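Local coordinates for bromo domain containing protein (Cryptosporidium parvum, PDB 5U9N) that probably reads acetylated lysines through its bromodomains, the second of which holds the inhibitor bromosporine in its pocket, at residues Y7-N11 against T92-P96; Q24-F29 against W122-A127; F107-M111 against A127-L131. All coordinates share one frame; numbering follows the deposited sequence.

Interaction 1. Residues Y7-N11 against T92-P96; sequences YDWRN and TIENP. With SO4 (sulfate ion), chain D.
The indole of Trp9 packs on Asn95 and Pro96 at the start of helix 96-113 in an aromatic-proline contact that joins the first helix of the bromodomain's four-helix bundle (9-20) to the loop leading into helix 96-113. This is structural packing at the end of the bundle distant from the bromosporine site. Pro96 offers its CD to the six-membered ring of Trp9 as a CH-pi donor, 4.1 Å from the centroid and 13° off the ring normal, while its CG lies 3.8 Å from Trp9 CE3. The opposite indole face is covered by Arg10 CG, so the ring is sandwiched between proline and arginine methylenes. At its far corner, Trp9 CH2 comes within 3.4 Å of Asn95 CA and 4.2 Å of Ile93 CG2. Tyr147 of helix 143-148 adds an edge-to-face neighbour, and Asn95 OD1 caps the next helix by accepting from Glu98 N. Arg10 is extended from CG to NE, which carries its guanidinium along the indole to the loop, with CZ 3.3 Å from Ile93 O and Trp9 CZ2 over one guanidinium face. At that group's edge, Arg10 NH2 donates to O1 of a sulfate, probably from the crystallisation liquor, at 2.8 Å (N-H...O 160°).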
ATOM      1  N   TYR A   7      19.285   9.888  -5.816  1.00 83.97           N
ATOM      2  CA  TYR A   7      19.667  10.545  -4.541  1.00 81.83           C
ATOM      3  C   TYR A   7      18.437  10.759  -3.603  1.00 77.97           C
ATOM      4  O   TYR A   7      18.601  10.730  -2.382  1.00 77.09           O
ATOM      5  CB  TYR A   7      20.389  11.889  -4.770  1.00 86.05           C
ATOM      6  N   ASP A   8      17.222  10.950  -4.160  1.00 68.49           N
ATOM      7  CA  ASP A   8      16.034  11.182  -3.341  1.00 64.53           C
ATOM      8  C   ASP A   8      15.396   9.852  -2.917  1.00 58.36           C
ATOM      9  O   ASP A   8      15.052   9.030  -3.775  1.00 55.71           O
ATOM     10  CB  ASP A   8      15.019  12.037  -4.116  1.00 68.06           C
ATOM     11  CG  ASP A   8      13.848  12.543  -3.289  1.00 77.28           C
ATOM     12  OD1 ASP A   8      13.982  12.613  -2.043  1.00 75.14           O
ATOM     13  OD2 ASP A   8      12.818  12.919  -3.891  1.00 88.45           O
ATOM     14  N   TRP A   9      15.244   9.640  -1.590  1.00 49.43           N
ATOM     15  CA  TRP A   9      14.655   8.408  -1.061  1.00 45.28           C
ATOM     16  C   TRP A   9      13.140   8.356  -1.314  1.00 46.53           C
ATOM     17  O   TRP A   9      12.586   7.275  -1.392  1.00 46.01           O
ATOM     18  CB  TRP A   9      14.950   8.257   0.445  1.00 42.75           C
ATOM     19  CG  TRP A   9      14.296   9.289   1.320  1.00 43.30           C
ATOM     20  CD1 TRP A   9      14.863  10.432   1.797  1.00 47.86           C
ATOM     21  CD2 TRP A   9      13.000   9.196   1.933  1.00 41.28           C
ATOM     22  NE1 TRP A   9      13.976  11.092   2.619  1.00 47.43           N
ATOM     23  CE2 TRP A   9      12.829  10.350   2.726  1.00 46.17           C
ATOM     24  CE3 TRP A   9      11.936   8.285   1.831  1.00 39.76           C
ATOM     25  CZ2 TRP A   9      11.657  10.594   3.443  1.00 44.42           C
ATOM     26  CZ3 TRP A   9      10.767   8.544   2.530  1.00 39.46           C
ATOM     27  CH2 TRP A   9      10.646   9.669   3.340  1.00 41.16           C
ATOM     28  N   ARG A  10      12.475   9.515  -1.404  1.00 42.32           N
ATOM     29  CA  ARG A  10      11.039   9.584  -1.681  1.00 40.13           C
ATOM     30  C   ARG A  10      10.729   9.130  -3.111  1.00 43.22           C
ATOM     31  O   ARG A  10       9.709   8.493  -3.330  1.00 41.83           O
ATOM     32  CB  ARG A  10      10.520  11.005  -1.464  1.00 42.81           C
ATOM     33  CG  ARG A  10      10.476  11.416  -0.017  1.00 52.25           C
ATOM     34  CD  ARG A  10      10.324  12.911   0.132  1.00 58.74           C
ATOM     35  NE  ARG A  10      10.470  13.338   1.525  1.00 53.69           N
ATOM     36  CZ  ARG A  10       9.493  13.339   2.426  1.00 62.92           C
ATOM     37  NH1 ARG A  10       8.264  12.956   2.088  1.00 62.91           N
ATOM     38  NH2 ARG A  10       9.727  13.748   3.666  1.00 49.25           N
ATOM     39  N   ASN A  11      11.589   9.479  -4.084  1.00 42.63           N
ATOM     40  CA  ASN A  11      11.418   9.022  -5.471  1.00 44.45           C
ATOM     41  C   ASN A  11      11.674   7.517  -5.560  1.00 47.31           C
ATOM     42  O   ASN A  11      11.013   6.826  -6.335  1.00 45.84           O
ATOM     43  CB  ASN A  11      12.343   9.788  -6.433  1.00 53.29           C
ATOM     44  CG  ASN A  11      11.900  11.222  -6.698  1.00 77.35           C
ATOM     45  OD1 ASN A  11      10.704  11.526  -6.769  1.00 68.78           O
ATOM     46  ND2 ASN A  11      12.851  12.111  -6.964  1.00 71.94           N
ATOM     47  N   THR A  92       2.417  14.079   5.939  1.00 69.87           N
ATOM     48  CA  THR A  92       3.603  13.812   5.113  1.00 67.25           C
ATOM     49  C   THR A  92       4.392  12.637   5.692  1.00 62.57           C
ATOM     50  O   THR A  92       4.473  12.487   6.912  1.00 62.94           O
ATOM     51  CB  THR A  92       4.483  15.078   5.000  1.00 83.57           C
ATOM     52  OG1 THR A  92       5.386  14.920   3.899  1.00 85.75           O
ATOM     53  CG2 THR A  92       5.273  15.367   6.277  1.00 85.80           C
ATOM     54  N   ILE A  93       4.971  11.808   4.810  1.00 51.80           N
ATOM     55  CA  ILE A  93       5.773  10.647   5.209  1.00 47.18           C
ATOM     56  C   ILE A  93       7.197  11.137   5.588  1.00 49.59           C
ATOM     57  O   ILE A  93       7.940  11.596   4.719  1.00 49.14           O
ATOM     58  CB  ILE A  93       5.789   9.566   4.072  1.00 47.48           C
ATOM     59  CG1 ILE A  93       4.380   9.006   3.841  1.00 44.97           C
ATOM     60  CG2 ILE A  93       6.756   8.407   4.423  1.00 48.79           C
ATOM     61  CD1 ILE A  93       4.121   8.607   2.547  1.00 43.37           C
ATOM     62  N   GLU A  94       7.564  11.028   6.894  1.00 44.04           N
ATOM     63  CA  GLU A  94       8.827  11.557   7.411  1.00 43.83           C
ATOM     64  C   GLU A  94      10.018  10.702   7.048  1.00 43.91           C
ATOM     65  O   GLU A  94      11.130  11.209   7.090  1.00 42.59           O
ATOM     66  CB  GLU A  94       8.780  11.692   8.944  1.00 46.39           C
ATOM     67  CG  GLU A  94       8.001  12.901   9.449  1.00 65.30           C
ATOM     68  CD  GLU A  94       8.122  13.113  10.952  1.00 97.70           C
ATOM     69  OE1 GLU A  94       9.270  13.220  11.442  1.00 98.53           O
ATOM     70  OE2 GLU A  94       7.074  13.138  11.641  1.00 89.17           O
ATOM     71  N   ASN A  95       9.827   9.392   6.767  1.00 39.71           N
ATOM     72  CA  ASN A  95      10.984   8.524   6.504  1.00 39.61           C
ATOM     73  C   ASN A  95      10.584   7.222   5.783  1.00 42.60           C
ATOM     74  O   ASN A  95       9.403   6.915   5.676  1.00 43.08           O
ATOM     75  CB  ASN A  95      11.695   8.195   7.832  1.00 39.86           C
ATOM     76  CG  ASN A  95      10.756   7.859   8.963  1.00 43.19           C
ATOM     77  OD1 ASN A  95       9.890   6.998   8.850  1.00 44.06           O
ATOM     78  ND2 ASN A  95      10.875   8.556  10.043  1.00 37.52           N
ATOM     79  N   PRO A  96      11.569   6.415   5.320  1.00 39.05           N
ATOM     80  CA  PRO A  96      11.223   5.149   4.656  1.00 37.27           C
ATOM     81  C   PRO A  96      10.530   4.149   5.592  1.00 38.99           C
ATOM     82  O   PRO A  96       9.832   3.262   5.130  1.00 37.52           O
ATOM     83  CB  PRO A  96      12.602   4.605   4.204  1.00 39.48           C
ATOM     84  CG  PRO A  96      13.508   5.748   4.246  1.00 45.48           C
ATOM     85  CD  PRO A  96      13.035   6.618   5.339  1.00 41.20           C
TER
HETATM   86  S   SO4 D 502      13.621  14.801   3.746  1.00136.34           S
HETATM   87  O1  SO4 D 502      12.445  14.055   4.189  1.00137.03           O
HETATM   88  O2  SO4 D 502      14.813  14.245   4.389  1.00135.69           O
HETATM   89  O3  SO4 D 502      13.469  16.206   4.122  1.00136.56           O
HETATM   90  O4  SO4 D 502      13.751  14.701   2.290  1.00136.25           O

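Interaction 2. Residues Q24-F29 against W122-A127; sequences QNSFLF and WIYDSA. With BMF (Bromosporine), chain C.
Leu28 and Phe29 press against Ser126 and Ala127 where the start of the bromodomain's ZA loop meets the first turns of helix 122-139, the last helix of the four-helix bundle. The inner part is close. Phe29 points the CZ end of its ring at the helix backbone, 3.6 Å from Ala127 CA, and the face of the same ring carries Leu28 CB over its centre. Leu28 forks between two surfaces: CD1 sits 4.0 Å from Ser126 CB, and CD2 reaches C10 of bromosporine at 3.6 Å. A polar relay borders this packing. Asn25 ND2 donates to Ser126 OG at 2.8 Å, nearly straight at 161° and with the acceptor in its amide plane; Ser126 OG donates its hydrogen to Trp122 O, which Ser126 N grips from the opposite face of the carbonyl. The outer side is looser and wetter. A water bridges Gln24 O and Ser126 O, and the exposed rings of Phe27 and Trp122 barely meet, with Phe27 CZ at the indole edge, 4.4 Å from Trp122 CH2. Toward the pocket, Ile123, probably at the gatekeeper position, lays CD1 3.7 Å from bromosporine N16, and the ligand's N04 donates to Phe27 O at 3.1 Å.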
ATOM      1  N   GLN A  24      -0.927  -7.995 -10.282  1.00 50.37           N
ATOM      2  CA  GLN A  24      -2.270  -8.517 -10.540  1.00 50.33           C
ATOM      3  C   GLN A  24      -3.285  -7.997  -9.511  1.00 48.54           C
ATOM      4  O   GLN A  24      -3.046  -8.081  -8.307  1.00 45.49           O
ATOM      5  CB  GLN A  24      -2.264 -10.049 -10.535  1.00 52.75           C
ATOM      6  CG  GLN A  24      -1.532 -10.639 -11.741  1.00 78.72           C
ATOM      7  CD  GLN A  24      -1.317 -12.134 -11.626  1.00104.82           C
ATOM      8  OE1 GLN A  24      -1.299 -12.709 -10.529  1.00101.68           O
ATOM      9  NE2 GLN A  24      -1.088 -12.789 -12.757  1.00 99.31           N
ATOM     10  N   ASN A  25      -4.435  -7.485 -10.013  1.00 43.50           N
ATOM     11  CA  ASN A  25      -5.520  -6.930  -9.216  1.00 41.53           C
ATOM     12  C   ASN A  25      -5.008  -5.746  -8.355  1.00 43.07           C
ATOM     13  O   ASN A  25      -5.512  -5.506  -7.248  1.00 40.45           O
ATOM     14  CB  ASN A  25      -6.196  -8.020  -8.348  1.00 38.12           C
ATOM     15  CG  ASN A  25      -6.739  -9.174  -9.163  1.00 46.29           C
ATOM     16  OD1 ASN A  25      -7.375  -8.981 -10.182  1.00 43.02           O
ATOM     17  ND2 ASN A  25      -6.536 -10.398  -8.716  1.00 38.07           N
ATOM     18  N   SER A  26      -4.074  -4.943  -8.925  1.00 41.27           N
ATOM     19  CA  SER A  26      -3.539  -3.752  -8.250  1.00 41.03           C
ATOM     20  C   SER A  26      -4.631  -2.679  -8.052  1.00 45.18           C
ATOM     21  O   SER A  26      -4.521  -1.862  -7.150  1.00 42.71           O
ATOM     22  CB  SER A  26      -2.390  -3.156  -9.052  1.00 45.64           C
ATOM     23  OG  SER A  26      -2.823  -2.825 -10.358  1.00 55.60           O
ATOM     24  N   PHE A  27      -5.670  -2.682  -8.910  1.00 45.25           N
ATOM     25  CA  PHE A  27      -6.792  -1.739  -8.801  1.00 46.45           C
ATOM     26  C   PHE A  27      -7.443  -1.808  -7.398  1.00 48.19           C
ATOM     27  O   PHE A  27      -7.998  -0.811  -6.938  1.00 49.08           O
ATOM     28  CB  PHE A  27      -7.859  -2.013  -9.900  1.00 50.30           C
ATOM     29  CG  PHE A  27      -8.639  -3.300  -9.730  1.00 51.70           C
ATOM     30  CD1 PHE A  27      -9.808  -3.329  -8.989  1.00 55.72           C
ATOM     31  CD2 PHE A  27      -8.212  -4.473 -10.324  1.00 53.62           C
ATOM     32  CE1 PHE A  27     -10.515  -4.520  -8.818  1.00 57.07           C
ATOM     33  CE2 PHE A  27      -8.893  -5.669 -10.112  1.00 57.07           C
ATOM     34  CZ  PHE A  27     -10.039  -5.686  -9.359  1.00 55.09           C
ATOM     35  N   LEU A  28      -7.366  -2.978  -6.722  1.00 41.57           N
ATOM     36  CA  LEU A  28      -7.962  -3.151  -5.387  1.00 39.27           C
ATOM     37  C   LEU A  28      -7.428  -2.144  -4.384  1.00 41.95           C
ATOM     38  O   LEU A  28      -8.185  -1.619  -3.576  1.00 42.37           O
ATOM     39  CB  LEU A  28      -7.693  -4.572  -4.848  1.00 37.96           C
ATOM     40  CG  LEU A  28      -8.389  -5.746  -5.580  1.00 44.83           C
ATOM     41  CD1 LEU A  28      -7.885  -7.091  -5.049  1.00 43.60           C
ATOM     42  CD2 LEU A  28      -9.894  -5.669  -5.432  1.00 50.33           C
ATOM     43  N   PHE A  29      -6.130  -1.853  -4.457  1.00 38.98           N
ATOM     44  CA  PHE A  29      -5.441  -1.037  -3.481  1.00 37.82           C
ATOM     45  C   PHE A  29      -5.138   0.379  -3.959  1.00 44.53           C
ATOM     46  O   PHE A  29      -4.403   1.102  -3.266  1.00 46.27           O
ATOM     47  CB  PHE A  29      -4.129  -1.723  -3.133  1.00 37.95           C
ATOM     48  CG  PHE A  29      -4.246  -3.224  -3.035  1.00 37.62           C
ATOM     49  CD1 PHE A  29      -4.909  -3.815  -1.971  1.00 38.68           C
ATOM     50  CD2 PHE A  29      -3.768  -4.041  -4.049  1.00 40.42           C
ATOM     51  CE1 PHE A  29      -5.014  -5.196  -1.876  1.00 39.39           C
ATOM     52  CE2 PHE A  29      -3.864  -5.431  -3.950  1.00 43.57           C
ATOM     53  CZ  PHE A  29      -4.479  -5.999  -2.857  1.00 40.34           C
ATOM     54  N   TRP A 122      -9.562 -14.751  -3.885  1.00 42.63           N
ATOM     55  CA  TRP A 122      -8.604 -14.086  -4.779  1.00 41.00           C
ATOM     56  C   TRP A 122      -8.253 -12.644  -4.300  1.00 42.67           C
ATOM     57  O   TRP A 122      -7.178 -12.152  -4.631  1.00 42.80           O
ATOM     58  CB  TRP A 122      -9.133 -14.049  -6.216  1.00 41.43           C
ATOM     59  CG  TRP A 122     -10.398 -13.261  -6.388  1.00 43.18           C
ATOM     60  CD1 TRP A 122     -11.672 -13.727  -6.279  1.00 47.48           C
ATOM     61  CD2 TRP A 122     -10.506 -11.878  -6.745  1.00 42.70           C
ATOM     62  NE1 TRP A 122     -12.565 -12.709  -6.478  1.00 47.98           N
ATOM     63  CE2 TRP A 122     -11.876 -11.557  -6.756  1.00 48.47           C
ATOM     64  CE3 TRP A 122      -9.574 -10.856  -6.970  1.00 43.33           C
ATOM     65  CZ2 TRP A 122     -12.341 -10.276  -7.069  1.00 48.66           C
ATOM     66  CZ3 TRP A 122     -10.033  -9.584  -7.264  1.00 45.20           C
ATOM     67  CH2 TRP A 122     -11.399  -9.306  -7.329  1.00 47.25           C
ATOM     68  N   ILE A 123      -9.130 -11.999  -3.486  1.00 37.72           N
ATOM     69  CA  ILE A 123      -8.850 -10.662  -2.943  1.00 35.56           C
ATOM     70  C   ILE A 123      -7.719 -10.771  -1.945  1.00 37.63           C
ATOM     71  O   ILE A 123      -6.712 -10.099  -2.099  1.00 38.68           O
ATOM     72  CB  ILE A 123     -10.126 -10.024  -2.311  1.00 38.48           C
ATOM     73  CG1 ILE A 123     -11.171  -9.759  -3.392  1.00 40.27           C
ATOM     74  CG2 ILE A 123      -9.778  -8.735  -1.576  1.00 36.92           C
ATOM     75  CD1 ILE A 123     -12.446  -9.312  -2.892  1.00 49.71           C
ATOM     76  N   TYR A 124      -7.853 -11.670  -0.957  1.00 33.31           N
ATOM     77  CA  TYR A 124      -6.812 -11.948   0.043  1.00 30.64           C
ATOM     78  C   TYR A 124      -5.500 -12.361  -0.635  1.00 36.89           C
ATOM     79  O   TYR A 124      -4.436 -11.908  -0.231  1.00 36.81           O
ATOM     80  CB  TYR A 124      -7.302 -13.071   0.987  1.00 31.22           C
ATOM     81  CG  TYR A 124      -6.308 -13.533   2.040  1.00 28.97           C
ATOM     82  CD1 TYR A 124      -5.259 -14.384   1.707  1.00 30.31           C
ATOM     83  CD2 TYR A 124      -6.533 -13.287   3.387  1.00 29.58           C
ATOM     84  CE1 TYR A 124      -4.361 -14.835   2.669  1.00 28.80           C
ATOM     85  CE2 TYR A 124      -5.657 -13.751   4.363  1.00 30.60           C
ATOM     86  CZ  TYR A 124      -4.589 -14.558   4.002  1.00 37.42           C
ATOM     87  OH  TYR A 124      -3.766 -15.103   4.955  1.00 39.79           O
ATOM     88  N   ASP A 125      -5.576 -13.288  -1.600  1.00 35.79           N
ATOM     89  CA  ASP A 125      -4.391 -13.804  -2.312  1.00 36.46           C
ATOM     90  C   ASP A 125      -3.684 -12.717  -3.100  1.00 39.70           C
ATOM     91  O   ASP A 125      -2.479 -12.795  -3.275  1.00 38.47           O
ATOM     92  CB  ASP A 125      -4.776 -14.948  -3.279  1.00 40.44           C
ATOM     93  CG  ASP A 125      -5.317 -16.211  -2.610  1.00 53.60           C
ATOM     94  OD1 ASP A 125      -5.143 -16.354  -1.377  1.00 56.05           O
ATOM     95  OD2 ASP A 125      -5.868 -17.081  -3.334  1.00 58.28           O
ATOM     96  N   SER A 126      -4.432 -11.737  -3.623  1.00 38.38           N
ATOM     97  CA  SER A 126      -3.838 -10.617  -4.373  1.00 37.44           C
ATOM     98  C   SER A 126      -3.013  -9.734  -3.429  1.00 38.69           C
ATOM     99  O   SER A 126      -1.932  -9.297  -3.811  1.00 37.29           O
ATOM    100  CB  SER A 126      -4.919  -9.791  -5.072  1.00 38.93           C
ATOM    101  OG  SER A 126      -5.545 -10.546  -6.092  1.00 48.51           O
ATOM    102  N   ALA A 127      -3.544  -9.462  -2.198  1.00 34.43           N
ATOM    103  CA  ALA A 127      -2.835  -8.688  -1.150  1.00 33.00           C
ATOM    104  C   ALA A 127      -1.572  -9.395  -0.741  1.00 37.59           C
ATOM    105  O   ALA A 127      -0.542  -8.750  -0.525  1.00 37.80           O
ATOM    106  CB  ALA A 127      -3.722  -8.515   0.072  1.00 33.00           C
TER
HETATM  107  C10 BMF C 501     -12.479  -3.462  -4.180  1.00 46.94           C
HETATM  108  N12 BMF C 501     -11.099  -3.748  -2.295  1.00 46.39           N
HETATM  109  C15 BMF C 501     -12.808  -5.751  -1.135  1.00 49.49           C
HETATM  110  C17 BMF C 501     -14.869  -7.138  -0.805  1.00 61.68           C
HETATM  111  C20 BMF C 501     -16.630  -9.816  -0.977  1.00 66.57           C
HETATM  112  C22 BMF C 501     -13.062  -5.143  -2.337  1.00 46.31           C
HETATM  113  C26 BMF C 501      -8.696  -3.177  -0.571  1.00 43.58           C
HETATM  114  C28 BMF C 501     -13.737  -3.256  -6.222  1.00 48.07           C
HETATM  115  C01 BMF C 501     -13.217  -1.524  -7.980  1.00 40.48           C
HETATM  116  C02 BMF C 501     -12.952  -2.187  -6.651  1.00 45.88           C
HETATM  117  C03 BMF C 501     -11.906  -1.769  -5.808  1.00 47.98           C
HETATM  118  N04 BMF C 501     -11.045  -0.705  -6.193  1.00 56.73           N
HETATM  119  S05 BMF C 501     -11.117   0.821  -5.629  1.00 66.09           S
HETATM  120  C06 BMF C 501     -11.215   0.711  -3.885  1.00 66.16           C
HETATM  121  O07 BMF C 501      -9.877   1.448  -5.974  1.00 65.54           O
HETATM  122  O08 BMF C 501     -12.335   1.389  -6.117  1.00 70.46           O
HETATM  123  C09 BMF C 501     -11.672  -2.407  -4.596  1.00 47.65           C
HETATM  124  C11 BMF C 501     -12.201  -4.135  -2.898  1.00 44.80           C
HETATM  125  N13 BMF C 501     -10.855  -4.366  -1.090  1.00 46.47           N
HETATM  126  C14 BMF C 501     -11.622  -5.320  -0.458  1.00 47.13           C
HETATM  127  N16 BMF C 501     -13.589  -6.742  -0.478  1.00 53.81           N
HETATM  128  O18 BMF C 501     -15.277  -8.103   0.062  1.00 65.15           O
HETATM  129  C19 BMF C 501     -16.651  -8.599  -0.089  1.00 65.54           C
HETATM  130  O21 BMF C 501     -15.525  -6.717  -1.734  1.00 63.77           O
HETATM  131  N23 BMF C 501     -11.076  -5.598   0.719  1.00 45.79           N
HETATM  132  N24 BMF C 501      -9.932  -4.815   0.845  1.00 44.10           N
HETATM  133  C25 BMF C 501      -9.807  -4.104  -0.243  1.00 45.08           C
HETATM  134  C27 BMF C 501     -13.513  -3.883  -5.012  1.00 48.23           C
HETATM  135  O   HOH W   1      -1.066  -8.767  -6.557  1.00 36.41           O

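Interaction 3. Residues F107-M111 against A127-L131; sequences FSNCM and AKQSL
Ala127 O accepts the helical hydrogen bond of Leu131 N at 3.0 Å and is also touched by the ring of Phe107 from the other helix, whose CG lies 3.6 Å away. Helices 96-113 and 122-139, the last two of the bromodomain's four-helix bundle, run antiparallel here; the axes of the short segments approach to 9.2 Å at 158°. Phe107 is the main wedge. One face of its ring lies over the backbone of helix 122-139, above Ser130 C and Leu131 N, and CE1 comes 3.4 Å from Ser130 CB; Phe29 meets the same ring edge to face. One helical turn beyond Phe107, Cys110 and Met111 receive the small Ala127 methyl, 3.6 Å from Cys110 SG and 3.8 Å from Met111 CG. With its sulfur anti to the backbone N (chi1 180°), Cys110 sits between that methyl and the pocket, where it touches bromosporine. Met111 crosses Lys128 at about a right angle, SD lying 3.7 Å from Lys128 CD, and the bend at its last torsion (-84°) turns CE to Leu131 CD2. Cys110 O accepts from ND2 of Asn114, a residue whose OD1 is hydrogen-bonded to bromosporine, which is consistent with the helix orienting that amide. No hydrogen bond spans the two segments, so their cohesion should come mainly from dispersion and the exclusion of water.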
ATOM      1  N   PHE A 107      -1.960  -4.102   2.697  1.00 30.54           N
ATOM      2  CA  PHE A 107      -2.065  -5.549   2.497  1.00 28.23           C
ATOM      3  C   PHE A 107      -2.565  -6.294   3.752  1.00 33.37           C
ATOM      4  O   PHE A 107      -3.291  -7.265   3.586  1.00 36.09           O
ATOM      5  CB  PHE A 107      -0.712  -6.121   2.038  1.00 28.08           C
ATOM      6  CG  PHE A 107      -0.168  -5.437   0.794  1.00 27.58           C
ATOM      7  CD1 PHE A 107      -1.006  -5.121  -0.271  1.00 30.10           C
ATOM      8  CD2 PHE A 107       1.162  -5.050   0.719  1.00 27.31           C
ATOM      9  CE1 PHE A 107      -0.520  -4.437  -1.385  1.00 31.00           C
ATOM     10  CE2 PHE A 107       1.639  -4.342  -0.385  1.00 30.76           C
ATOM     11  CZ  PHE A 107       0.786  -4.013  -1.414  1.00 30.30           C
ATOM     12  N   SER A 108      -2.244  -5.831   4.987  1.00 28.56           N
ATOM     13  CA  SER A 108      -2.725  -6.496   6.192  1.00 28.70           C
ATOM     14  C   SER A 108      -4.182  -6.188   6.442  1.00 35.85           C
ATOM     15  O   SER A 108      -4.891  -7.033   6.994  1.00 37.55           O
ATOM     16  CB  SER A 108      -1.890  -6.103   7.411  1.00 33.32           C
ATOM     17  OG  SER A 108      -1.953  -4.721   7.710  1.00 43.81           O
ATOM     18  N   ASN A 109      -4.648  -4.983   6.072  1.00 31.77           N
ATOM     19  CA  ASN A 109      -6.074  -4.648   6.225  1.00 32.75           C
ATOM     20  C   ASN A 109      -6.901  -5.534   5.289  1.00 34.99           C
ATOM     21  O   ASN A 109      -7.929  -6.078   5.685  1.00 34.66           O
ATOM     22  CB  ASN A 109      -6.331  -3.168   5.895  1.00 32.99           C
ATOM     23  CG  ASN A 109      -5.800  -2.208   6.924  1.00 49.00           C
ATOM     24  OD1 ASN A 109      -5.407  -2.592   8.027  1.00 41.56           O
ATOM     25  ND2 ASN A 109      -5.764  -0.934   6.576  1.00 41.26           N
ATOM     26  N   CYS A 110      -6.414  -5.716   4.077  1.00 30.23           N
ATOM     27  CA  CYS A 110      -7.073  -6.552   3.096  1.00 30.79           C
ATOM     28  C   CYS A 110      -7.079  -8.013   3.547  1.00 35.68           C
ATOM     29  O   CYS A 110      -8.069  -8.700   3.361  1.00 36.60           O
ATOM     30  CB  CYS A 110      -6.402  -6.399   1.736  1.00 30.29           C
ATOM     31  SG  CYS A 110      -7.144  -7.402   0.440  1.00 34.50           S
ATOM     32  N   MET A 111      -6.005  -8.470   4.151  1.00 32.85           N
ATOM     33  CA  MET A 111      -5.913  -9.853   4.609  1.00 32.18           C
ATOM     34  C   MET A 111      -6.667 -10.071   5.933  1.00 36.12           C
ATOM     35  O   MET A 111      -7.040 -11.202   6.212  1.00 38.38           O
ATOM     36  CB  MET A 111      -4.441 -10.277   4.733  1.00 32.96           C
ATOM     37  CG  MET A 111      -3.765 -10.428   3.356  1.00 34.52           C
ATOM     38  SD  MET A 111      -2.148 -11.184   3.425  1.00 37.82           S
ATOM     39  CE  MET A 111      -1.138  -9.775   3.809  1.00 34.86           C
ATOM     40  N   ALA A 127      -3.544  -9.462  -2.198  1.00 34.43           N
ATOM     41  CA  ALA A 127      -2.835  -8.688  -1.150  1.00 33.00           C
ATOM     42  C   ALA A 127      -1.572  -9.395  -0.741  1.00 37.59           C
ATOM     43  O   ALA A 127      -0.542  -8.750  -0.525  1.00 37.80           O
ATOM     44  CB  ALA A 127      -3.722  -8.515   0.072  1.00 33.00           C
ATOM     45  N   LYS A 128      -1.663 -10.728  -0.576  1.00 33.28           N
ATOM     46  CA  LYS A 128      -0.533 -11.553  -0.180  1.00 32.97           C
ATOM     47  C   LYS A 128       0.611 -11.493  -1.217  1.00 37.49           C
ATOM     48  O   LYS A 128       1.766 -11.479  -0.826  1.00 38.02           O
ATOM     49  CB  LYS A 128      -0.992 -13.009   0.017  1.00 35.14           C
ATOM     50  CG  LYS A 128       0.045 -13.939   0.639  1.00 38.25           C
ATOM     51  CD  LYS A 128       0.406 -13.542   2.097  1.00 62.52           C
ATOM     52  CE  LYS A 128       1.429 -14.458   2.736  1.00 74.88           C
ATOM     53  NZ  LYS A 128       0.946 -15.869   2.828  1.00 89.77           N
ATOM     54  N   GLN A 129       0.291 -11.459  -2.510  1.00 34.83           N
ATOM     55  CA  GLN A 129       1.313 -11.468  -3.569  1.00 36.68           C
ATOM     56  C   GLN A 129       1.925 -10.095  -3.764  1.00 40.14           C
ATOM     57  O   GLN A 129       3.086 -10.008  -4.137  1.00 43.35           O
ATOM     58  CB  GLN A 129       0.737 -11.969  -4.906  1.00 39.87           C
ATOM     59  CG  GLN A 129       0.429 -13.462  -4.906  1.00 58.13           C
ATOM     60  CD  GLN A 129      -0.548 -13.832  -6.006  1.00 90.65           C
ATOM     61  OE1 GLN A 129      -0.616 -13.179  -7.065  1.00 90.29           O
ATOM     62  NE2 GLN A 129      -1.320 -14.899  -5.789  1.00 83.03           N
ATOM     63  N   SER A 130       1.162  -9.029  -3.553  1.00 34.63           N
ATOM     64  CA  SER A 130       1.720  -7.675  -3.643  1.00 32.54           C
ATOM     65  C   SER A 130       2.618  -7.402  -2.435  1.00 34.58           C
ATOM     66  O   SER A 130       3.617  -6.713  -2.577  1.00 35.66           O
ATOM     67  CB  SER A 130       0.622  -6.627  -3.755  1.00 32.33           C
ATOM     68  OG  SER A 130       0.136  -6.583  -5.084  1.00 40.05           O
ATOM     69  N   LEU A 131       2.279  -7.958  -1.261  1.00 30.01           N
ATOM     70  CA  LEU A 131       3.131  -7.875  -0.077  1.00 29.96           C
ATOM     71  C   LEU A 131       4.446  -8.623  -0.330  1.00 36.43           C
ATOM     72  O   LEU A 131       5.508  -8.162   0.076  1.00 36.64           O
ATOM     73  CB  LEU A 131       2.421  -8.474   1.139  1.00 29.83           C
ATOM     74  CG  LEU A 131       3.294  -8.645   2.402  1.00 34.22           C
ATOM     75  CD1 LEU A 131       3.722  -7.303   2.944  1.00 34.85           C
ATOM     76  CD2 LEU A 131       2.562  -9.407   3.462  1.00 33.30           C
TER

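How the interactions relate
From the N terminus, 7-11 opens the first loop, which closes after 80 intervening residues when 92-96 packs on helix 9-20 in interaction 1. Within that span the chain passes 24-29, whose partner 122-127 lies beyond the closure, so interactions 1 and 2 cross. Interaction 3 starts at 107-111, after interaction 1 has closed, and ends at 127-131; it crosses interaction 2 and shares Ala127 with it. These two touch, with centres about 7 Å apart, and tie the ZA loop and helix 96-113 to helix 122-139 beside the ligand. Interaction 1, its centre about 25 Å from that of interaction 2, joins the bundle on the opposite side of the chain's centre.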